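Long-range contacts in sulfoquinovosidase (Escherichia coli, PDB 5AEG), which hydrolyses sulfoquinovosyl diacylglycerides and simpler alpha-sulfoquinovosides such as sulfoquinovosyl glycerol, releasing sulfoquinovose for sulfoglycolysis: residues 193-198 with 222-227; 287-292 with 311-316. All coordinates share one frame; numbering follows the deposited sequence.

Contact 1: 193-198 with 222-227; sequences YYCHVD and ATLRFE
Cys-195 and Phe-226 form a non-hydrogen-bonded pair between two antiparallel strands in the N-terminal galactose mutarotase-like domain region of this family 31 enzyme. Strand 193-197 is laid between strand 186-189 and strand 221-228. His-196 and Arg-225 form a hydrogen-bonded pair; the bond from His-196 N to Arg-225 O is 2.9 Å long and almost straight at 173°. The bond from Glu-227 N to Tyr-194 O is weak.

The tight side carries Cys-195, Val-197, Leu-224 and Phe-226. The sulfur of Cys-195 lies obliquely off the Phe-226 ring, 4.1 Å from SG to the ring centroid. Val-197 and Leu-224 run side by side, with CG2 of the valine 3.8 Å from CD2 of the leucine. Strand 212-217 packs on this side through Leu-215 and Leu-217.

The other side is more polar. It is covered by helix 232-243 at Tyr-194, through Leu-235 and Leu-242, and becomes more exposed toward Arg-225 and Asp-198. Tyr-194 turns CG between its backbone N and carbonyl carbon (chi1 70°), which lays the ring over the neighbouring strand. Glu-227 N sits over the ring centre. Tyr-194 OH donates to the anti lone pair of Glu-227 OE1, 2.6 Å away. The same oxygen has a salt bridge to Arg-102, so two partners grip it.

At the exposed end, Arg-225 crosses to the loop residue Asp-198. Its NH2 meets the syn lone pair of Asp-198 OD2 at 2.8 Å, with that oxygen 14° out of the guanidinium plane.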
ATOM      1  N   TYR A 193       1.085 -13.697  16.609  1.00 21.81           N
ATOM      2  CA  TYR A 193       0.661 -14.526  15.530  1.00 21.55           C
ATOM      3  C   TYR A 193       0.196 -13.587  14.427  1.00 22.91           C
ATOM      4  O   TYR A 193      -0.094 -12.416  14.703  1.00 22.27           O
ATOM      5  CB  TYR A 193      -0.461 -15.457  15.916  1.00 22.80           C
ATOM      6  CG  TYR A 193      -1.802 -14.831  16.242  1.00 20.62           C
ATOM      7  CD1 TYR A 193      -2.703 -14.491  15.221  1.00 22.09           C
ATOM      8  CD2 TYR A 193      -2.208 -14.606  17.542  1.00 21.14           C
ATOM      9  CE1 TYR A 193      -3.953 -13.933  15.528  1.00 23.56           C
ATOM     10  CE2 TYR A 193      -3.473 -14.099  17.850  1.00 23.38           C
ATOM     11  CZ  TYR A 193      -4.343 -13.741  16.779  1.00 25.06           C
ATOM     12  OH  TYR A 193      -5.593 -13.140  17.047  1.00 24.00           O
ATOM     13  N   TYR A 194       0.059 -14.140  13.260  1.00 23.47           N
ATOM     14  CA  TYR A 194      -0.654 -13.441  12.170  1.00 20.95           C
ATOM     15  C   TYR A 194      -1.804 -14.279  11.790  1.00 25.18           C
ATOM     16  O   TYR A 194      -1.764 -15.530  11.935  1.00 24.88           O
ATOM     17  CB  TYR A 194       0.250 -13.257  10.935  1.00 19.17           C
ATOM     18  CG  TYR A 194       0.669 -14.481  10.067  1.00 22.19           C
ATOM     19  CD1 TYR A 194      -0.236 -15.141   9.244  1.00 27.91           C
ATOM     20  CD2 TYR A 194       1.987 -14.947  10.040  1.00 23.23           C
ATOM     21  CE1 TYR A 194       0.152 -16.255   8.499  1.00 31.15           C
ATOM     22  CE2 TYR A 194       2.365 -16.061   9.271  1.00 25.82           C
ATOM     23  CZ  TYR A 194       1.433 -16.730   8.532  1.00 28.15           C
ATOM     24  OH  TYR A 194       1.715 -17.836   7.733  1.00 30.32           O
ATOM     25  N   CYS A 195      -2.847 -13.610  11.291  1.00 22.59           N
ATOM     26  CA  CYS A 195      -3.984 -14.296  10.662  1.00 22.01           C
ATOM     27  C   CYS A 195      -4.168 -13.821   9.227  1.00 23.99           C
ATOM     28  O   CYS A 195      -4.223 -12.607   9.004  1.00 21.86           O
ATOM     29  CB  CYS A 195      -5.201 -13.974  11.476  1.00 20.79           C
ATOM     30  SG  CYS A 195      -6.751 -14.512  10.736  1.00 24.51           S
ATOM     31  N   HIS A 196      -4.184 -14.738   8.272  1.00 21.96           N
ATOM     32  CA  HIS A 196      -4.357 -14.425   6.860  1.00 20.53           C
ATOM     33  C   HIS A 196      -5.600 -15.139   6.300  1.00 24.73           C
ATOM     34  O   HIS A 196      -5.762 -16.360   6.501  1.00 22.66           O
ATOM     35  CB  HIS A 196      -3.158 -14.837   6.046  1.00 20.26           C
ATOM     36  CG  HIS A 196      -3.350 -14.608   4.580  1.00 23.30           C
ATOM     37  ND1 HIS A 196      -3.518 -13.346   4.053  1.00 23.16           N
ATOM     38  CD2 HIS A 196      -3.506 -15.471   3.546  1.00 25.81           C
ATOM     39  CE1 HIS A 196      -3.706 -13.437   2.752  1.00 25.07           C
ATOM     40  NE2 HIS A 196      -3.724 -14.724   2.419  1.00 24.27           N
ATOM     41  N   VAL A 197      -6.479 -14.411   5.629  1.00 20.79           N
ATOM     42  CA  VAL A 197      -7.756 -14.964   5.120  1.00 22.39           C
ATOM     43  C   VAL A 197      -7.656 -15.005   3.582  1.00 25.07           C
ATOM     44  O   VAL A 197      -7.289 -14.017   2.899  1.00 22.48           O
ATOM     45  CB  VAL A 197      -8.969 -14.212   5.609  1.00 22.22           C
ATOM     46  CG1 VAL A 197     -10.291 -14.742   5.021  1.00 23.63           C
ATOM     47  CG2 VAL A 197      -9.056 -14.163   7.120  1.00 23.76           C
ATOM     48  N   ASP A 198      -7.972 -16.145   3.001  1.00 23.94           N
ATOM     49  CA  ASP A 198      -7.771 -16.303   1.561  1.00 25.99           C
ATOM     50  C   ASP A 198      -8.812 -15.580   0.751  1.00 27.85           C
ATOM     51  O   ASP A 198      -8.577 -15.225  -0.402  1.00 31.73           O
ATOM     52  CB  ASP A 198      -7.824 -17.776   1.108  1.00 32.26           C
ATOM     53  CG  ASP A 198      -6.593 -18.537   1.443  1.00 33.88           C
ATOM     54  OD1 ASP A 198      -5.529 -17.982   1.811  1.00 35.02           O
ATOM     55  OD2 ASP A 198      -6.665 -19.761   1.274  1.00 41.01           O
ATOM     56  N   ALA A 222     -15.062 -19.656   4.086  1.00 27.85           N
ATOM     57  CA  ALA A 222     -13.862 -18.900   4.475  1.00 30.07           C
ATOM     58  C   ALA A 222     -12.712 -19.808   4.775  1.00 31.58           C
ATOM     59  O   ALA A 222     -12.898 -20.876   5.379  1.00 30.00           O
ATOM     60  CB  ALA A 222     -14.190 -18.083   5.671  1.00 25.21           C
ATOM     61  N   THR A 223     -11.512 -19.374   4.421  1.00 29.62           N
ATOM     62  CA  THR A 223     -10.298 -20.081   4.783  1.00 26.98           C
ATOM     63  C   THR A 223      -9.344 -19.110   5.462  1.00 27.53           C
ATOM     64  O   THR A 223      -8.985 -18.082   4.832  1.00 24.29           O
ATOM     65  CB  THR A 223      -9.619 -20.588   3.531  1.00 28.77           C
ATOM     66  OG1 THR A 223     -10.505 -21.523   2.863  1.00 36.48           O
ATOM     67  CG2 THR A 223      -8.334 -21.264   3.897  1.00 31.87           C
ATOM     68  N   LEU A 224      -8.960 -19.432   6.690  1.00 24.72           N
ATOM     69  CA  LEU A 224      -8.062 -18.601   7.495  1.00 23.66           C
ATOM     70  C   LEU A 224      -6.817 -19.414   7.882  1.00 27.59           C
ATOM     71  O   LEU A 224      -6.928 -20.582   8.243  1.00 23.91           O
ATOM     72  CB  LEU A 224      -8.744 -18.180   8.795  1.00 22.95           C
ATOM     73  CG  LEU A 224     -10.098 -17.507   8.707  1.00 26.05           C
ATOM     74  CD1 LEU A 224     -11.233 -18.548   8.624  1.00 28.85           C
ATOM     75  CD2 LEU A 224     -10.299 -16.544   9.868  1.00 27.52           C
ATOM     76  N   ARG A 225      -5.660 -18.789   7.881  1.00 23.96           N
ATOM     77  CA  ARG A 225      -4.406 -19.462   8.255  1.00 27.78           C
ATOM     78  C   ARG A 225      -3.742 -18.644   9.302  1.00 27.86           C
ATOM     79  O   ARG A 225      -3.768 -17.412   9.227  1.00 25.84           O
ATOM     80  CB  ARG A 225      -3.454 -19.481   7.093  1.00 31.55           C
ATOM     81  CG  ARG A 225      -3.696 -20.576   6.062  1.00 40.78           C
ATOM     82  CD  ARG A 225      -2.928 -20.197   4.777  1.00 39.37           C
ATOM     83  NE  ARG A 225      -3.761 -20.413   3.621  1.00 48.63           N
ATOM     84  CZ  ARG A 225      -3.995 -21.611   3.128  1.00 48.68           C
ATOM     85  NH1 ARG A 225      -3.393 -22.660   3.661  1.00 51.59           N
ATOM     86  NH2 ARG A 225      -4.805 -21.748   2.112  1.00 46.93           N
ATOM     87  N   PHE A 226      -3.113 -19.313  10.275  1.00 27.20           N
ATOM     88  CA  PHE A 226      -2.402 -18.636  11.379  1.00 23.45           C
ATOM     89  C   PHE A 226      -1.018 -19.246  11.551  1.00 28.39           C
ATOM     90  O   PHE A 226      -0.795 -20.497  11.291  1.00 30.78           O
ATOM     91  CB  PHE A 226      -3.093 -18.752  12.716  1.00 26.45           C
ATOM     92  CG  PHE A 226      -4.509 -18.313  12.761  1.00 22.63           C
ATOM     93  CD1 PHE A 226      -5.499 -19.033  12.112  1.00 24.36           C
ATOM     94  CD2 PHE A 226      -4.877 -17.209  13.515  1.00 23.55           C
ATOM     95  CE1 PHE A 226      -6.799 -18.661  12.203  1.00 26.38           C
ATOM     96  CE2 PHE A 226      -6.188 -16.831  13.625  1.00 24.97           C
ATOM     97  CZ  PHE A 226      -7.164 -17.567  12.948  1.00 27.73           C
ATOM     98  N   GLU A 227      -0.039 -18.408  11.899  1.00 28.11           N
ATOM     99  CA  GLU A 227       1.253 -18.926  12.408  1.00 27.05           C
ATOM    100  C   GLU A 227       1.645 -18.049  13.531  1.00 29.35           C
ATOM    101  O   GLU A 227       1.330 -16.858  13.534  1.00 25.56           O
ATOM    102  CB  GLU A 227       2.378 -18.886  11.439  1.00 34.12           C
ATOM    103  CG  GLU A 227       2.546 -20.017  10.527  1.00 35.40           C
ATOM    104  CD  GLU A 227       3.797 -19.913   9.668  1.00 36.16           C
ATOM    105  OE1 GLU A 227       3.745 -19.191   8.637  1.00 32.45           O
ATOM    106  OE2 GLU A 227       4.773 -20.663   9.941  1.00 32.62           O
TER

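Contact 2: 287-292 with 311-316. With CA (calcium ion), chain C.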
ATOM      1  N   ALA A 287       8.108  11.036 -16.320  1.00 22.39           N
ATOM      2  CA  ALA A 287       7.253  11.900 -17.138  1.00 21.62           C
ATOM      3  C   ALA A 287       5.984  11.118 -17.463  1.00 21.01           C
ATOM      4  O   ALA A 287       5.929  10.311 -18.435  1.00 22.52           O
ATOM      5  CB  ALA A 287       7.984  12.282 -18.451  1.00 22.53           C
ATOM      6  N   GLN A 288       4.963  11.317 -16.661  1.00 20.54           N
ATOM      7  CA  GLN A 288       3.735  10.541 -16.875  1.00 20.53           C
ATOM      8  C   GLN A 288       2.964  10.892 -18.197  1.00 20.57           C
ATOM      9  O   GLN A 288       2.119  10.068 -18.630  1.00 22.35           O
ATOM     10  CB  GLN A 288       2.821  10.614 -15.681  1.00 20.75           C
ATOM     11  CG  GLN A 288       2.276  11.998 -15.349  1.00 25.60           C
ATOM     12  CD  GLN A 288       1.225  11.963 -14.242  1.00 24.97           C
ATOM     13  OE1 GLN A 288       0.841  10.889 -13.747  1.00 24.61           O
ATOM     14  NE2 GLN A 288       0.652  13.150 -13.961  1.00 24.40           N
ATOM     15  N   ASP A 289       3.243  12.072 -18.762  1.00 21.21           N
ATOM     16  CA  ASP A 289       2.659  12.476 -20.076  1.00 20.32           C
ATOM     17  C   ASP A 289       3.432  12.017 -21.315  1.00 22.52           C
ATOM     18  O   ASP A 289       3.135  12.539 -22.396  1.00 21.71           O
ATOM     19  CB  ASP A 289       2.347  14.031 -20.125  1.00 23.41           C
ATOM     20  CG  ASP A 289       3.547  14.877 -20.035  1.00 22.88           C
ATOM     21  OD1 ASP A 289       4.545  14.391 -19.454  1.00 22.07           O
ATOM     22  OD2 ASP A 289       3.559  16.011 -20.577  1.00 24.16           O
ATOM     23  N   TRP A 290       4.279  10.979 -21.171  1.00 25.29           N
ATOM     24  CA  TRP A 290       4.999  10.342 -22.224  1.00 25.41           C
ATOM     25  C   TRP A 290       4.130   9.874 -23.407  1.00 24.87           C
ATOM     26  O   TRP A 290       4.615   9.797 -24.542  1.00 25.23           O
ATOM     27  CB  TRP A 290       5.823   9.193 -21.709  1.00 24.98           C
ATOM     28  CG  TRP A 290       5.006   7.983 -21.416  1.00 21.89           C
ATOM     29  CD1 TRP A 290       4.027   7.882 -20.472  1.00 23.89           C
ATOM     30  CD2 TRP A 290       5.011   6.744 -22.125  1.00 24.11           C
ATOM     31  NE1 TRP A 290       3.454   6.646 -20.540  1.00 21.15           N
ATOM     32  CE2 TRP A 290       4.013   5.939 -21.561  1.00 24.46           C
ATOM     33  CE3 TRP A 290       5.746   6.246 -23.202  1.00 24.62           C
ATOM     34  CZ2 TRP A 290       3.750   4.603 -22.006  1.00 24.89           C
ATOM     35  CZ3 TRP A 290       5.511   4.909 -23.638  1.00 26.55           C
ATOM     36  CH2 TRP A 290       4.497   4.126 -23.030  1.00 27.32           C
ATOM     37  N   SER A 291       2.876   9.623 -23.101  1.00 23.53           N
ATOM     38  CA  SER A 291       1.821   9.135 -23.994  1.00 23.46           C
ATOM     39  C   SER A 291       0.951  10.268 -24.543  1.00 23.62           C
ATOM     40  O   SER A 291       0.076  10.057 -25.376  1.00 26.32           O
ATOM     41  CB  SER A 291       0.998   8.077 -23.169  1.00 27.10           C
ATOM     42  OG  SER A 291       0.270   8.704 -22.095  1.00 25.55           O
ATOM     43  N   GLY A 292       1.237  11.507 -24.214  1.00 25.12           N
ATOM     44  CA  GLY A 292       0.402  12.640 -24.609  1.00 24.70           C
ATOM     45  C   GLY A 292      -0.455  13.226 -23.526  1.00 25.73           C
ATOM     46  O   GLY A 292      -0.471  12.740 -22.360  1.00 23.26           O
ATOM     47  N   GLU A 311       4.812  13.437 -30.710  1.00 25.24           N
ATOM     48  CA  GLU A 311       4.435  14.836 -30.732  1.00 23.62           C
ATOM     49  C   GLU A 311       4.665  15.549 -29.396  1.00 25.79           C
ATOM     50  O   GLU A 311       5.182  16.692 -29.318  1.00 24.27           O
ATOM     51  CB  GLU A 311       2.969  14.996 -31.215  1.00 27.54           C
ATOM     52  CG  GLU A 311       2.755  14.405 -32.633  1.00 26.40           C
ATOM     53  CD  GLU A 311       3.526  15.182 -33.742  1.00 29.36           C
ATOM     54  OE1 GLU A 311       4.125  16.244 -33.469  1.00 26.89           O
ATOM     55  OE2 GLU A 311       3.523  14.738 -34.924  1.00 29.04           O
ATOM     56  N   ASN A 312       4.200  14.917 -28.317  1.00 27.40           N
ATOM     57  CA  ASN A 312       4.444  15.531 -26.985  1.00 25.46           C
ATOM     58  C   ASN A 312       5.915  15.372 -26.485  1.00 23.04           C
ATOM     59  O   ASN A 312       6.405  16.236 -25.771  1.00 28.41           O
ATOM     60  CB  ASN A 312       3.454  14.964 -25.984  1.00 23.46           C
ATOM     61  CG  ASN A 312       3.297  15.838 -24.752  1.00 26.34           C
ATOM     62  OD1 ASN A 312       3.233  17.049 -24.820  1.00 22.41           O
ATOM     63  ND2 ASN A 312       3.232  15.190 -23.567  1.00 26.86           N
ATOM     64  N   TYR A 313       6.557  14.258 -26.834  1.00 23.89           N
ATOM     65  CA  TYR A 313       7.937  13.927 -26.421  1.00 23.92           C
ATOM     66  C   TYR A 313       8.790  13.633 -27.685  1.00 25.31           C
ATOM     67  O   TYR A 313       9.277  12.520 -27.889  1.00 23.34           O
ATOM     68  CB  TYR A 313       7.970  12.720 -25.457  1.00 25.01           C
ATOM     69  CG  TYR A 313       7.695  13.225 -24.092  1.00 24.35           C
ATOM     70  CD1 TYR A 313       6.376  13.497 -23.664  1.00 25.08           C
ATOM     71  CD2 TYR A 313       8.736  13.565 -23.242  1.00 23.81           C
ATOM     72  CE1 TYR A 313       6.117  14.080 -22.379  1.00 22.26           C
ATOM     73  CE2 TYR A 313       8.512  14.161 -22.008  1.00 23.61           C
ATOM     74  CZ  TYR A 313       7.212  14.354 -21.548  1.00 22.14           C
ATOM     75  OH  TYR A 313       7.022  14.975 -20.395  1.00 20.96           O
ATOM     76  N   PRO A 314       9.029  14.694 -28.492  1.00 24.16           N
ATOM     77  CA  PRO A 314       9.930  14.473 -29.637  1.00 26.93           C
ATOM     78  C   PRO A 314      11.329  13.993 -29.248  1.00 29.12           C
ATOM     79  O   PRO A 314      11.922  14.516 -28.242  1.00 28.39           O
ATOM     80  CB  PRO A 314       9.977  15.839 -30.318  1.00 28.83           C
ATOM     81  CG  PRO A 314       9.688  16.853 -29.243  1.00 27.67           C
ATOM     82  CD  PRO A 314       8.668  16.126 -28.305  1.00 24.15           C
ATOM     83  N   GLN A 315      11.796  12.994 -30.006  1.00 29.47           N
ATOM     84  CA  GLN A 315      13.191  12.455 -29.948  1.00 33.81           C
ATOM     85  C   GLN A 315      13.431  11.701 -28.615  1.00 35.60           C
ATOM     86  O   GLN A 315      14.549  11.519 -28.202  1.00 30.43           O
ATOM     87  CB  GLN A 315      14.270  13.557 -30.146  1.00 37.48           C
ATOM     88  CG  GLN A 315      14.069  14.484 -31.342  1.00 42.55           C
ATOM     89  CD  GLN A 315      15.260  15.385 -31.589  1.00 50.89           C
ATOM     90  OE1 GLN A 315      15.371  16.506 -31.061  1.00 62.44           O
ATOM     91  NE2 GLN A 315      16.189  14.885 -32.351  1.00 56.57           N
ATOM     92  N   LEU A 316      12.353  11.238 -27.953  1.00 32.60           N
ATOM     93  CA  LEU A 316      12.538  10.638 -26.651  1.00 29.36           C
ATOM     94  C   LEU A 316      13.337   9.332 -26.776  1.00 29.32           C
ATOM     95  O   LEU A 316      14.100   9.019 -25.916  1.00 29.77           O
ATOM     96  CB  LEU A 316      11.155  10.365 -26.025  1.00 31.72           C
ATOM     97  CG  LEU A 316      11.187   9.593 -24.670  1.00 29.07           C
ATOM     98  CD1 LEU A 316      11.848  10.471 -23.697  1.00 24.52           C
ATOM     99  CD2 LEU A 316       9.761   9.197 -24.290  1.00 30.40           C
TER
HETATM  100 CA    CA C1679       6.097  17.463 -33.917  1.00 33.57          CA
HETATM  101  O   HOH W   1       6.695  17.764 -31.402  1.00 36.59           O
HETATM  102  O   HOH W   2       6.219  16.211 -35.919  1.00 34.97           O
HETATM  103  O   HOH W   3       7.160  15.302 -33.241  1.00 32.74           O
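Trp-290 and Tyr-313 bring two loops together, with their CA atoms 6.3 Å apart. Neither loop pairs as a strand. Segment 287-292 leaves barrel strand 282-286 through two overlapping type I turns, Ala-287 to Trp-290 and Asp-289 to Gly-292. Segment 311-316 makes a type II turn from Tyr-313 to Leu-316 and leads into helix 316-325, with Gln-315 at the N-cap. Both belong to the TIM-barrel domain of family 31.

Asp-289 carries the contact. Its CG sits between the backbone N and carbonyl carbon (chi1 65°), which swings the carboxylate to the other loop. Tyr-313 OH donates to OD1 of Asp-289 at 2.7 Å, on the syn side but tilted 29° out of the carboxylate plane; the ring and carboxylate planes are perpendicular. Asn-312 ND2 makes two bonds to the same aspartate. One reaches Asp-289 O at 2.9 Å from above the carbonyl plane, and Gly-292 N meets that oxygen from the opposite face. The other reaches Asp-289 OD2 at 3.1 Å, from well above the carboxylate plane. Gly-263 N also donates to OD2. Ala-287 CB rests 3.8 Å from Tyr-313 CZ, and Trp-290 CA lies obliquely beside Tyr-313 CD1, 3.7 Å away.

An alanine at Asp-289 would probably leave Tyr-313 OH and Gly-263 N without this acceptor and take from Asn-312 ND2 its bond to the carboxylate, leaving the one to the backbone O. Farther out, Glu-311 binds a calcium ion through OE1 at 2.4 Å, with three waters on the metal.

Gln-288, a sulfoquinovosyl lipid-binding residue, directly precedes Asp-289. Several N-H and O-H donors converge on the buried carboxylate, which would be expected to favour its charged form. Their bonds tie the turn next to Gln-288 to the 311-316 loop.

Both contacts are largely buried, but they lie on opposite sides of the chain's centre, with their nearest atoms about 30 Å apart. They share no strand or helix. Contact 1 joins neighbouring strands in the beta-rich N-terminal region, away from the annotated sites. Contact 2 joins two loops of the TIM barrel and includes a substrate-binding residue. Regular backbone bonding sets the first, with apolar packing on one side and polar and charged groups on the other. In the second, side-chain donors do the joining, to the carboxylate and backbone oxygen of one aspartate. Each reaches a more open margin: a salt bridge between the two segments of contact 1, a calcium ion beside 311-316.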